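Local coordinates for protein alpha,alpha-trehalose-phosphate synthase (UDP-forming) (Burkholderia multivorans, PDB 5UOF) that belongs to glycosyltransferase family 20 and adopts the GT-B fold, in which two Rossmann-like domains face each other across a cleft, at residues Gly30-Ala33 with Val34-Asp38; Ile136-Asp140 with Tyr141-Pro145; Pro170-Leu173 with Arg174-Pro177; Arg348-Glu351 with Arg352-Met356; Ala399-Ala402 with Ala403-Gly407. One frame throughout, in Å; residues are numbered along the deposited sequence.

Contact 1. Residues Gly30-Ala33 with Val34-Asp38; sequences GGLA and VGVMD. With EDO (1,2-ethanediol), chain K.
The glycine-rich lead-in and first turn of helix 32-43 join here, with Gly-31 and Leu-32 meeting Val-34 to Val-36. The helix links strands 12-16 and 46-48 in a beta-alpha-beta unit. Val-36 N donates to Leu-32 O at 3.0 Å, and Met-37 N to Ala-33 O at 2.8 Å. Ala-33 O takes a second, longer bond of 3.3 Å from Val-36 N, which stands above the carbonyl plane. Val-34 turns back over the lead-in. Its CG1 lies between its own backbone N and carbonyl carbon (chi1 64°), which brings CG1 to 3.1 Å from Gly-31 O. One turn apart, Leu-32 CD1 touches Val-36 CG1 at 4.1 Å. Trp-453 of helix 450-472 packs on both of these side chains. Gly-31 has a positive phi of 107°, a region that glycine readily takes up. A 1,2-ethanediol, probably from the crystallisation liquor, donates from O1 to Gly-31 O at 3.0 Å. A water donates to Gly-30 O and accepts a weak bond from Val-34 N. The lead-in therefore offers its backbone oxygens to small hydroxylic molecules, while the turn is tied by its own amides.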
# COMPACT_ATOMS: atom_id res chain seq x y z
N GLY A 30 -15.10 18.02 -21.41
CA GLY A 30 -14.12 17.36 -20.58
C GLY A 30 -12.80 17.23 -21.31
O GLY A 30 -12.70 17.50 -22.52
N GLY A 31 -11.78 16.82 -20.58
CA GLY A 31 -10.46 16.61 -21.13
C GLY A 31 -9.49 17.70 -20.70
O GLY A 31 -9.85 18.72 -20.12
N LEU A 32 -8.21 17.45 -21.01
CA LEU A 32 -7.18 18.42 -20.65
C LEU A 32 -7.35 19.72 -21.43
O LEU A 32 -7.03 20.79 -20.91
CB LEU A 32 -5.80 17.82 -20.89
CG LEU A 32 -4.60 18.67 -20.45
CD1 LEU A 32 -4.57 18.83 -18.94
CD2 LEU A 32 -3.30 18.05 -20.94
N ALA A 33 -7.88 19.64 -22.65
CA ALA A 33 -8.00 20.82 -23.49
C ALA A 33 -8.83 21.91 -22.81
O ALA A 33 -8.45 23.09 -22.82
CB ALA A 33 -8.62 20.44 -24.84
N VAL A 34 -9.96 21.54 -22.21
CA VAL A 34 -10.78 22.56 -21.57
C VAL A 34 -10.06 23.14 -20.35
O VAL A 34 -10.23 24.32 -20.01
CB VAL A 34 -12.18 22.01 -21.22
CG1 VAL A 34 -12.08 20.91 -20.20
CG2 VAL A 34 -13.09 23.13 -20.72
N GLY A 35 -9.20 22.34 -19.71
CA GLY A 35 -8.43 22.85 -18.59
C GLY A 35 -7.37 23.87 -18.96
O GLY A 35 -7.12 24.80 -18.19
N VAL A 36 -6.74 23.72 -20.12
CA VAL A 36 -5.58 24.55 -20.44
C VAL A 36 -5.79 25.51 -21.60
O VAL A 36 -4.92 26.35 -21.84
CB VAL A 36 -4.33 23.69 -20.73
CG1 VAL A 36 -3.99 22.80 -19.53
CG2 VAL A 36 -4.54 22.89 -22.01
N MET A 37 -6.89 25.41 -22.34
CA MET A 37 -6.94 26.15 -23.60
C MET A 37 -6.97 27.65 -23.37
O MET A 37 -6.32 28.41 -24.10
CB MET A 37 -8.14 25.70 -24.44
CG MET A 37 -8.14 26.27 -25.86
SD MET A 37 -6.62 25.92 -26.78
CE MET A 37 -6.66 24.13 -26.89
N ASP A 38 -7.71 28.11 -22.35
CA ASP A 38 -7.77 29.54 -22.06
C ASP A 38 -6.38 30.11 -21.80
O ASP A 38 -6.08 31.24 -22.21
CB ASP A 38 -8.69 29.81 -20.87
CG ASP A 38 -10.16 29.88 -21.27
OD1 ASP A 38 -10.47 29.67 -22.46
OD2 ASP A 38 -11.00 30.15 -20.38
C1 EDO K . -8.81 19.24 -17.14
O1 EDO K . -10.00 18.45 -17.12
C2 EDO K . -7.63 18.37 -16.74
O2 EDO K . -7.75 17.08 -17.34
O HOH W 1 -11.58 19.21 -23.94

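Contact 2. Residues Ile136-Asp140 with Tyr141-Pro145; sequences IWVHD and YHLLP
Val-138 and Leu-143 form the tight part of this contact, where strand 135-139 ends and the chain turns towards helix 146-152. Val-138 CG1 comes to 3.5 Å from Leu-143 CB, with the two side chains crossing at a slant. CG1 is anti to the backbone N (chi1 -179°), which sets it against the returning loop. Leu-143 CD1 lies 3.7 Å from His-139 O. The turn itself is closed by Leu-143 N, which donates to Asp-140 O at 3.1 Å. Asn-119 of helix 109-127 packs on Leu-143, and Phe-161 of strand 159-162 on Val-138.

The other part is looser, and Asp-140 is partly exposed. Its carboxylate runs beside the Tyr-141 side chain, pointing the same way. OD1 is at the ring edge, 3.5 Å from Tyr-141 CD1, and the carboxylate and ring planes are 84° apart. The same OD1 accepts the backbone N-H of His-164. His-142 CD2 sits over one face of the Tyr-141 ring, offset toward the rim. A water fills the fork between strand and turn: it donates to His-139 O at 2.7 Å and accepts a weak bond from His-142 N at 3.1 Å. Tyr-141 OH is bonded to Asn-91 OD1.

In a Rossmann-like sheet such loops lie at the C-terminal ends of the parallel strands. Here the apolar pair and the Leu-143 N to Asp-140 O bond together hold the turn against the strand end, while the carboxylate is held by the His-164 amide and lies beside the ring edge of Tyr-141.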
# COMPACT_ATOMS: atom_id res chain seq x y z
N ILE A 136 6.79 26.22 -18.88
CA ILE A 136 6.56 24.85 -19.33
C ILE A 136 5.74 24.12 -18.28
O ILE A 136 6.11 24.12 -17.10
CB ILE A 136 7.88 24.12 -19.61
CG1 ILE A 136 8.74 24.97 -20.56
CG2 ILE A 136 7.62 22.75 -20.21
CD1 ILE A 136 10.09 24.36 -20.85
N TRP A 137 4.65 23.47 -18.71
CA TRP A 137 3.73 22.76 -17.82
C TRP A 137 3.56 21.33 -18.32
O TRP A 137 2.90 21.10 -19.33
CB TRP A 137 2.39 23.48 -17.76
CG TRP A 137 1.47 22.98 -16.67
CD1 TRP A 137 1.73 22.00 -15.76
CD2 TRP A 137 0.16 23.47 -16.38
NE1 TRP A 137 0.66 21.83 -14.92
CE2 TRP A 137 -0.32 22.73 -15.28
CE3 TRP A 137 -0.65 24.46 -16.94
CZ2 TRP A 137 -1.58 22.94 -14.74
CZ3 TRP A 137 -1.92 24.67 -16.39
CH2 TRP A 137 -2.36 23.91 -15.31
N VAL A 138 4.14 20.37 -17.58
CA VAL A 138 4.16 18.95 -17.93
C VAL A 138 3.07 18.22 -17.15
O VAL A 138 2.92 18.42 -15.93
CB VAL A 138 5.54 18.34 -17.63
CG1 VAL A 138 5.57 16.86 -18.02
CG2 VAL A 138 6.64 19.13 -18.35
N HIS A 139 2.34 17.33 -17.82
CA HIS A 139 1.18 16.67 -17.22
C HIS A 139 1.37 15.17 -17.09
O HIS A 139 1.55 14.46 -18.09
CB HIS A 139 -0.08 16.97 -18.01
CG HIS A 139 -0.54 18.37 -17.81
ND1 HIS A 139 -1.48 18.71 -16.86
CD2 HIS A 139 -0.12 19.54 -18.36
CE1 HIS A 139 -1.65 20.02 -16.86
NE2 HIS A 139 -0.83 20.54 -17.76
N ASP A 140 1.34 14.70 -15.84
CA ASP A 140 1.06 13.33 -15.42
C ASP A 140 2.22 12.35 -15.56
O ASP A 140 3.30 12.68 -16.06
CB ASP A 140 -0.16 12.79 -16.16
CG ASP A 140 -1.05 11.94 -15.25
OD1 ASP A 140 -0.78 11.89 -14.02
OD2 ASP A 140 -2.00 11.30 -15.75
N TYR A 141 1.97 11.12 -15.10
CA TYR A 141 3.04 10.21 -14.71
C TYR A 141 3.84 9.66 -15.89
O TYR A 141 4.98 9.23 -15.68
CB TYR A 141 2.44 9.06 -13.88
CG TYR A 141 1.44 8.21 -14.61
CD1 TYR A 141 0.11 8.61 -14.75
CD2 TYR A 141 1.82 7.00 -15.19
CE1 TYR A 141 -0.79 7.83 -15.45
CE2 TYR A 141 0.93 6.21 -15.87
CZ TYR A 141 -0.38 6.63 -16.00
OH TYR A 141 -1.27 5.85 -16.70
N HIS A 142 3.28 9.63 -17.11
CA HIS A 142 4.06 9.16 -18.25
C HIS A 142 5.24 10.07 -18.54
O HIS A 142 6.20 9.64 -19.20
CB HIS A 142 3.21 9.06 -19.52
CG HIS A 142 2.07 8.09 -19.45
ND1 HIS A 142 2.25 6.72 -19.51
CD2 HIS A 142 0.73 8.29 -19.36
CE1 HIS A 142 1.07 6.12 -19.44
NE2 HIS A 142 0.14 7.05 -19.35
N LEU A 143 5.17 11.32 -18.09
CA LEU A 143 6.16 12.34 -18.41
C LEU A 143 6.90 12.82 -17.17
O LEU A 143 7.49 13.90 -17.18
CB LEU A 143 5.49 13.53 -19.11
CG LEU A 143 4.95 13.27 -20.51
CD1 LEU A 143 3.93 14.34 -20.92
CD2 LEU A 143 6.11 13.19 -21.49
N LEU A 144 6.84 12.06 -16.09
CA LEU A 144 7.54 12.46 -14.87
C LEU A 144 9.01 12.84 -15.08
O LEU A 144 9.43 13.88 -14.55
CB LEU A 144 7.36 11.33 -13.84
CG LEU A 144 7.75 11.66 -12.41
CD1 LEU A 144 6.85 10.88 -11.49
CD2 LEU A 144 9.20 11.30 -12.20
N PRO A 145 9.83 12.10 -15.84
CA PRO A 145 11.24 12.49 -16.00
C PRO A 145 11.47 13.65 -16.96
O PRO A 145 12.64 13.96 -17.25
CB PRO A 145 11.90 11.21 -16.54
CG PRO A 145 10.88 10.12 -16.43
CD PRO A 145 9.56 10.81 -16.49
O HOH W 2 1.74 11.84 -18.69

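Contact 3. Residues Pro170-Leu173 with Arg174-Pro177; sequences PDVL and RLVP
Arg-174 lies back along the short helix 170-173 and covers Pro-170 O. Its CG is anti to its own carbonyl carbon and beside the backbone N (chi1 -72°). This places CG 3.2 Å from Pro-170 O and CD 3.5 Å from the same oxygen. The backbone N of Arg-174 also donates to Pro-170 O, at 3.0 Å, and so the oxygen is bonded by the amide and flanked by the methylenes. The chain then bends at chi3 (55°) and carries the guanidinium past Asp-171 CA at an oblique angle. Beyond the segments NH2 forms a salt bridge with Glu-397 of the second subunit.

Leu-175 leans on the carbonyl of Val-172. Its first torsion (chi1 -59°) turns CG to the side of the backbone N, 3.3 Å from Val-172 O. Leu-175 N donates to that oxygen at 3.1 Å. Farther out, Leu-175 CD1 makes a loose contact with Val-172 CG1 at 4.4 Å.

The helix ends in a type I beta turn from Leu-173 to Val-176, leading towards helix 179-186. Val-176 N closes the turn on Leu-173 O at 2.9 Å. Val-176 CB lies 3.4 Å from Leu-173 O.

The side chain of Leu-173 extends away from the turn and reaches Phe-98, Val-183 and Tyr-206 of three surrounding helices. Val-172 and Leu-175 instead face the subunit boundary, where they pack on Val-172 and Tyr-414 of the second subunit.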
# COMPACT_ATOMS: atom_id res chain seq x y z
N PRO A 170 5.49 7.06 1.39
CA PRO A 170 6.83 6.50 1.08
C PRO A 170 6.90 4.99 1.20
O PRO A 170 7.56 4.34 0.37
CB PRO A 170 7.74 7.20 2.10
CG PRO A 170 7.04 8.47 2.44
CD PRO A 170 5.57 8.17 2.36
N ASP A 171 6.24 4.39 2.20
CA ASP A 171 6.26 2.94 2.34
C ASP A 171 5.72 2.24 1.10
O ASP A 171 6.13 1.13 0.78
CB ASP A 171 5.47 2.53 3.59
CG ASP A 171 4.16 3.32 3.74
OD1 ASP A 171 4.19 4.58 3.76
OD2 ASP A 171 3.10 2.66 3.87
N VAL A 172 4.77 2.87 0.41
CA VAL A 172 4.18 2.26 -0.77
C VAL A 172 4.95 2.65 -2.02
O VAL A 172 5.13 1.82 -2.93
CB VAL A 172 2.69 2.66 -0.86
CG1 VAL A 172 2.07 2.18 -2.17
CG2 VAL A 172 1.93 2.07 0.34
N LEU A 173 5.44 3.88 -2.06
CA LEU A 173 6.26 4.33 -3.19
C LEU A 173 7.50 3.45 -3.37
O LEU A 173 7.94 3.22 -4.51
CB LEU A 173 6.70 5.78 -2.99
CG LEU A 173 7.54 6.35 -4.15
CD1 LEU A 173 6.69 6.50 -5.42
CD2 LEU A 173 8.20 7.67 -3.79
N ARG A 174 8.07 2.95 -2.27
CA ARG A 174 9.29 2.14 -2.35
C ARG A 174 9.07 0.80 -3.04
O ARG A 174 10.05 0.11 -3.34
CB ARG A 174 9.87 1.94 -0.95
CG ARG A 174 10.49 3.21 -0.40
CD ARG A 174 10.81 3.14 1.10
NE ARG A 174 11.65 2.00 1.45
CZ ARG A 174 11.38 1.14 2.41
NH1 ARG A 174 10.28 1.28 3.15
NH2 ARG A 174 12.21 0.13 2.66
N LEU A 175 7.82 0.43 -3.33
CA LEU A 175 7.57 -0.74 -4.16
C LEU A 175 8.03 -0.52 -5.60
O LEU A 175 8.21 -1.50 -6.33
CB LEU A 175 6.09 -1.10 -4.12
CG LEU A 175 5.62 -1.40 -2.69
CD1 LEU A 175 4.13 -1.71 -2.67
CD2 LEU A 175 6.41 -2.52 -2.09
N VAL A 176 8.19 0.73 -6.02
CA VAL A 176 8.81 1.05 -7.31
C VAL A 176 10.32 1.03 -7.11
O VAL A 176 10.84 1.91 -6.41
CB VAL A 176 8.35 2.42 -7.83
CG1 VAL A 176 9.03 2.74 -9.15
CG2 VAL A 176 6.83 2.49 -7.98
N PRO A 177 11.07 0.09 -7.67
CA PRO A 177 12.50 -0.02 -7.32
C PRO A 177 13.27 1.27 -7.56
O PRO A 177 14.10 1.66 -6.72
CB PRO A 177 12.99 -1.18 -8.19
CG PRO A 177 11.75 -2.08 -8.29
CD PRO A 177 10.60 -1.09 -8.43

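Contact 4. Residues Arg348-Glu351 with Arg352-Met356; sequences RKYE and RNLLM. With EDO (1,2-ethanediol), chain O.
Leu-355 has CG beside its own backbone N (chi1 -67°) and CD1 anti to CA (chi2 -177°), which leaves the other methyl, CD2, 3.8 Å from Tyr-350 CB. In Tyr-350 the ring carbon CG is anti to the carbonyl carbon (chi1 -63°), and this turns the ring to Leu-354. Leu-354, modelled here in one of two conformers, puts CD2 4.0 Å from Tyr-350 CD1, with the two side chains slanting across each other. Glu-351 holds the N-cap position of helix 352-361. Its O accepts from Leu-355 N at 3.1 Å, and this bond closes the first turn. Leu-354 CB lies 3.3 Å from Glu-351 O.

Arg-352 is stretched from CG to NE. Met-356 CE sits 3.4 Å above its guanidinium plane, over the centre. NE donates to Ser-28 O, and NH1 forms a salt bridge with Glu-380. On the outer side a 1,2-ethanediol, probably from the crystallisation liquor, donates from O1 to Lys-349 O at 2.9 Å; its C1 is near Tyr-350 CE1.

The helix start thus has two leucines packed against Tyr-350. The arginine has its flat face on a methyl and its N-H groups on polar partners, which probably leaves it little freedom to turn.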
# COMPACT_ATOMS: atom_id res chain seq x y z
N ARG A 348 -20.08 0.64 -23.44
CA ARG A 348 -20.46 1.56 -24.50
C ARG A 348 -19.98 2.97 -24.18
O ARG A 348 -19.89 3.37 -23.02
CB ARG A 348 -21.99 1.63 -24.69
CG ARG A 348 -22.69 0.30 -24.80
CD ARG A 348 -22.61 -0.26 -26.20
NE ARG A 348 -23.20 -1.59 -26.29
CZ ARG A 348 -22.50 -2.71 -26.40
NH1 ARG A 348 -21.17 -2.67 -26.44
NH2 ARG A 348 -23.12 -3.88 -26.46
N LYS A 349 -19.72 3.72 -25.24
CA LYS A 349 -19.36 5.12 -25.15
C LYS A 349 -20.59 5.97 -25.45
O LYS A 349 -21.24 5.79 -26.48
CB LYS A 349 -18.23 5.45 -26.13
CG LYS A 349 -18.00 6.94 -26.38
CD LYS A 349 -17.36 7.63 -25.19
CE LYS A 349 -17.09 9.11 -25.48
NZ LYS A 349 -16.12 9.31 -26.60
N TYR A 350 -20.91 6.90 -24.54
CA TYR A 350 -22.01 7.84 -24.74
C TYR A 350 -21.48 9.27 -24.78
O TYR A 350 -20.52 9.59 -24.09
CB TYR A 350 -23.07 7.72 -23.62
CG TYR A 350 -23.71 6.36 -23.62
CD1 TYR A 350 -24.78 6.08 -24.46
CD2 TYR A 350 -23.23 5.35 -22.80
CE1 TYR A 350 -25.36 4.84 -24.48
CE2 TYR A 350 -23.80 4.09 -22.81
CZ TYR A 350 -24.87 3.85 -23.65
OH TYR A 350 -25.44 2.60 -23.69
N GLU A 351 -22.12 10.11 -25.60
CA GLU A 351 -21.85 11.55 -25.58
C GLU A 351 -21.83 12.08 -24.16
O GLU A 351 -22.66 11.71 -23.33
CB GLU A 351 -22.92 12.31 -26.36
CG GLU A 351 -22.79 12.34 -27.84
CD GLU A 351 -23.83 13.27 -28.42
OE1 GLU A 351 -23.79 14.48 -28.11
OE2 GLU A 351 -24.72 12.78 -29.15
N ARG A 352 -20.89 12.98 -23.90
CA ARG A 352 -20.71 13.51 -22.55
C ARG A 352 -21.99 14.16 -22.03
O ARG A 352 -22.39 13.94 -20.89
CB ARG A 352 -19.56 14.50 -22.53
CG ARG A 352 -19.39 15.24 -21.22
CD ARG A 352 -18.19 16.17 -21.33
NE ARG A 352 -18.08 17.07 -20.19
CZ ARG A 352 -17.50 16.73 -19.04
NH1 ARG A 352 -16.99 15.52 -18.88
NH2 ARG A 352 -17.44 17.62 -18.05
N ASN A 353 -22.65 14.97 -22.87
CA ASN A 353 -23.83 15.68 -22.38
C ASN A 353 -24.99 14.73 -22.13
O ASN A 353 -25.85 15.02 -21.29
CB ASN A 353 -24.22 16.78 -23.36
CG ASN A 353 -23.29 17.96 -23.28
OD1 ASN A 353 -22.33 17.96 -22.50
ND2 ASN A 353 -23.55 18.97 -24.10
N LEU A 354 -25.05 13.62 -22.87
CA LEU A 354 -26.03 12.58 -22.56
C LEU A 354 -25.80 11.99 -21.18
O LEU A 354 -26.75 11.79 -20.41
CB LEU A 354 -25.97 11.49 -23.63
CG LEU A 354 -27.20 10.60 -23.84
CD1 LEU A 354 -28.38 11.44 -24.31
CD2 LEU A 354 -26.89 9.49 -24.84
N LEU A 355 -24.53 11.70 -20.83
CA LEU A 355 -24.24 11.19 -19.50
C LEU A 355 -24.71 12.17 -18.43
O LEU A 355 -25.24 11.76 -17.39
CB LEU A 355 -22.74 10.93 -19.33
CG LEU A 355 -22.09 9.82 -20.14
CD1 LEU A 355 -20.62 9.69 -19.76
CD2 LEU A 355 -22.81 8.49 -19.94
N MET A 356 -24.52 13.47 -18.66
CA MET A 356 -24.99 14.45 -17.68
C MET A 356 -26.50 14.38 -17.53
O MET A 356 -27.03 14.45 -16.41
CB MET A 356 -24.54 15.86 -18.06
CG MET A 356 -23.02 16.02 -18.33
SD MET A 356 -22.00 15.42 -16.95
CE MET A 356 -20.38 15.37 -17.72
C1 EDO O . -23.61 4.20 -27.95
O1 EDO O . -22.35 3.53 -28.01
C2 EDO O . -24.67 3.20 -28.39
O2 EDO O . -25.61 3.87 -29.23

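Contact 5. Residues Ala399-Ala402 with Ala403-Gly407; sequences AGAA and AELTG
A water links two flat groups, the carboxylate of Glu-404 and the carbonyl of Gly-400, each approached at its oxygen. It donates to Glu-404 OE1 at 2.6 Å and to Gly-400 O at 2.8 Å, and so joins the acid to the start of the turn. Two amides come to carbonyls from above the plane. Ala-403 N stands over Gly-400 O at 3.2 Å, 48° out of the plane. Glu-404 N stands over Ala-401 O at 3.0 Å. Leu-405 N differs: it reaches Ala-401 O at 2.9 Å, nearly in line with the C=O bond. Two amides, Glu-404 N and Leu-405 N, thus hold Ala-401 O.

The bonds of Ala-403 N and Glu-404 N, each three residues back, are those of a 3-10 turn; Leu-405 N reaches four back. The turn begins at Gly-400, in the loop between strands 392-396 and 409-411. Leu-405, just beyond it, is the centre of an inverse gamma turn. Its CG is anti to the carbonyl carbon (chi1 -59°), and CD1 lies 4.1 Å from Ala-401 CB. Leu-393, Leu-395 and Leu-445 pack on the same leucine.

Glu-404, given in one of two conformers, has its strongest partner in Lys-379 NZ, a salt bridge to OE1. Asn-448 ND2 binds OE2. With a lysine, an amide and a water at its oxygens, the buried acid probably keeps its negative charge.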
# COMPACT_ATOMS: atom_id res chain seq x y z
N ALA A 399 -11.14 8.34 -2.99
CA ALA A 399 -11.13 9.23 -4.14
C ALA A 399 -10.70 10.62 -3.68
O ALA A 399 -11.12 11.10 -2.62
CB ALA A 399 -12.50 9.30 -4.81
N GLY A 400 -9.83 11.26 -4.47
CA GLY A 400 -9.37 12.58 -4.10
C GLY A 400 -10.50 13.57 -3.88
O GLY A 400 -10.38 14.48 -3.05
N ALA A 401 -11.60 13.40 -4.61
CA ALA A 401 -12.72 14.33 -4.50
C ALA A 401 -13.41 14.27 -3.14
O ALA A 401 -14.13 15.21 -2.78
CB ALA A 401 -13.75 14.05 -5.60
N ALA A 402 -13.19 13.20 -2.38
CA ALA A 402 -13.78 13.08 -1.04
C ALA A 402 -13.31 14.17 -0.10
O ALA A 402 -14.01 14.50 0.86
CB ALA A 402 -13.46 11.71 -0.44
N ALA A 403 -12.14 14.76 -0.34
CA ALA A 403 -11.67 15.85 0.51
C ALA A 403 -12.51 17.11 0.33
O ALA A 403 -12.51 17.97 1.21
CB ALA A 403 -10.20 16.16 0.19
N GLU A 404 -13.23 17.22 -0.78
CA GLU A 404 -14.04 18.39 -1.10
C GLU A 404 -15.53 18.14 -0.97
O GLU A 404 -16.25 18.99 -0.44
CB GLU A 404 -13.74 18.86 -2.53
CG GLU A 404 -12.33 19.37 -2.75
CD GLU A 404 -12.04 19.67 -4.21
OE1 GLU A 404 -11.57 18.75 -4.93
OE2 GLU A 404 -12.29 20.82 -4.63
N LEU A 405 -16.00 16.99 -1.45
CA LEU A 405 -17.44 16.71 -1.52
C LEU A 405 -17.92 16.15 -0.19
O LEU A 405 -18.30 14.99 -0.05
CB LEU A 405 -17.73 15.77 -2.68
CG LEU A 405 -17.29 16.33 -4.05
CD1 LEU A 405 -17.60 15.34 -5.17
CD2 LEU A 405 -17.94 17.70 -4.34
N THR A 406 -17.91 17.03 0.81
CA THR A 406 -18.25 16.63 2.17
C THR A 406 -19.72 16.30 2.34
O THR A 406 -20.09 15.71 3.36
CB THR A 406 -17.85 17.74 3.15
OG1 THR A 406 -18.46 18.97 2.76
CG2 THR A 406 -16.32 17.91 3.16
N GLY A 407 -20.57 16.65 1.36
CA GLY A 407 -21.97 16.27 1.40
C GLY A 407 -22.26 14.90 0.83
O GLY A 407 -23.40 14.43 0.90
O HOH W 3 -10.09 17.24 -3.43

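The contacts follow one another along the chain without overlap. Contacts 1, 2 and 3 belong to the domain built on the mixed sheet, contacts 4 and 5 to that of the six-stranded parallel sheet. Contacts 1 and 2 touch, their centres about 16 Å apart: Leu-32 CD1 is 3.7 Å from His-139 ND1, and strands 12-16 and 135-139 are neighbours in the sheet. Contacts 1 and 4 also touch, across the two domains, with Gly-30 N 3.4 Å from Arg-352 NE. Contact 5 stays about 13 Å from contacts 2 and 4 at the nearest atoms. Contact 3 faces the second subunit. They lie at helix starts, a helix end, a strand end and a loop beside the two sheets of the GT-B fold.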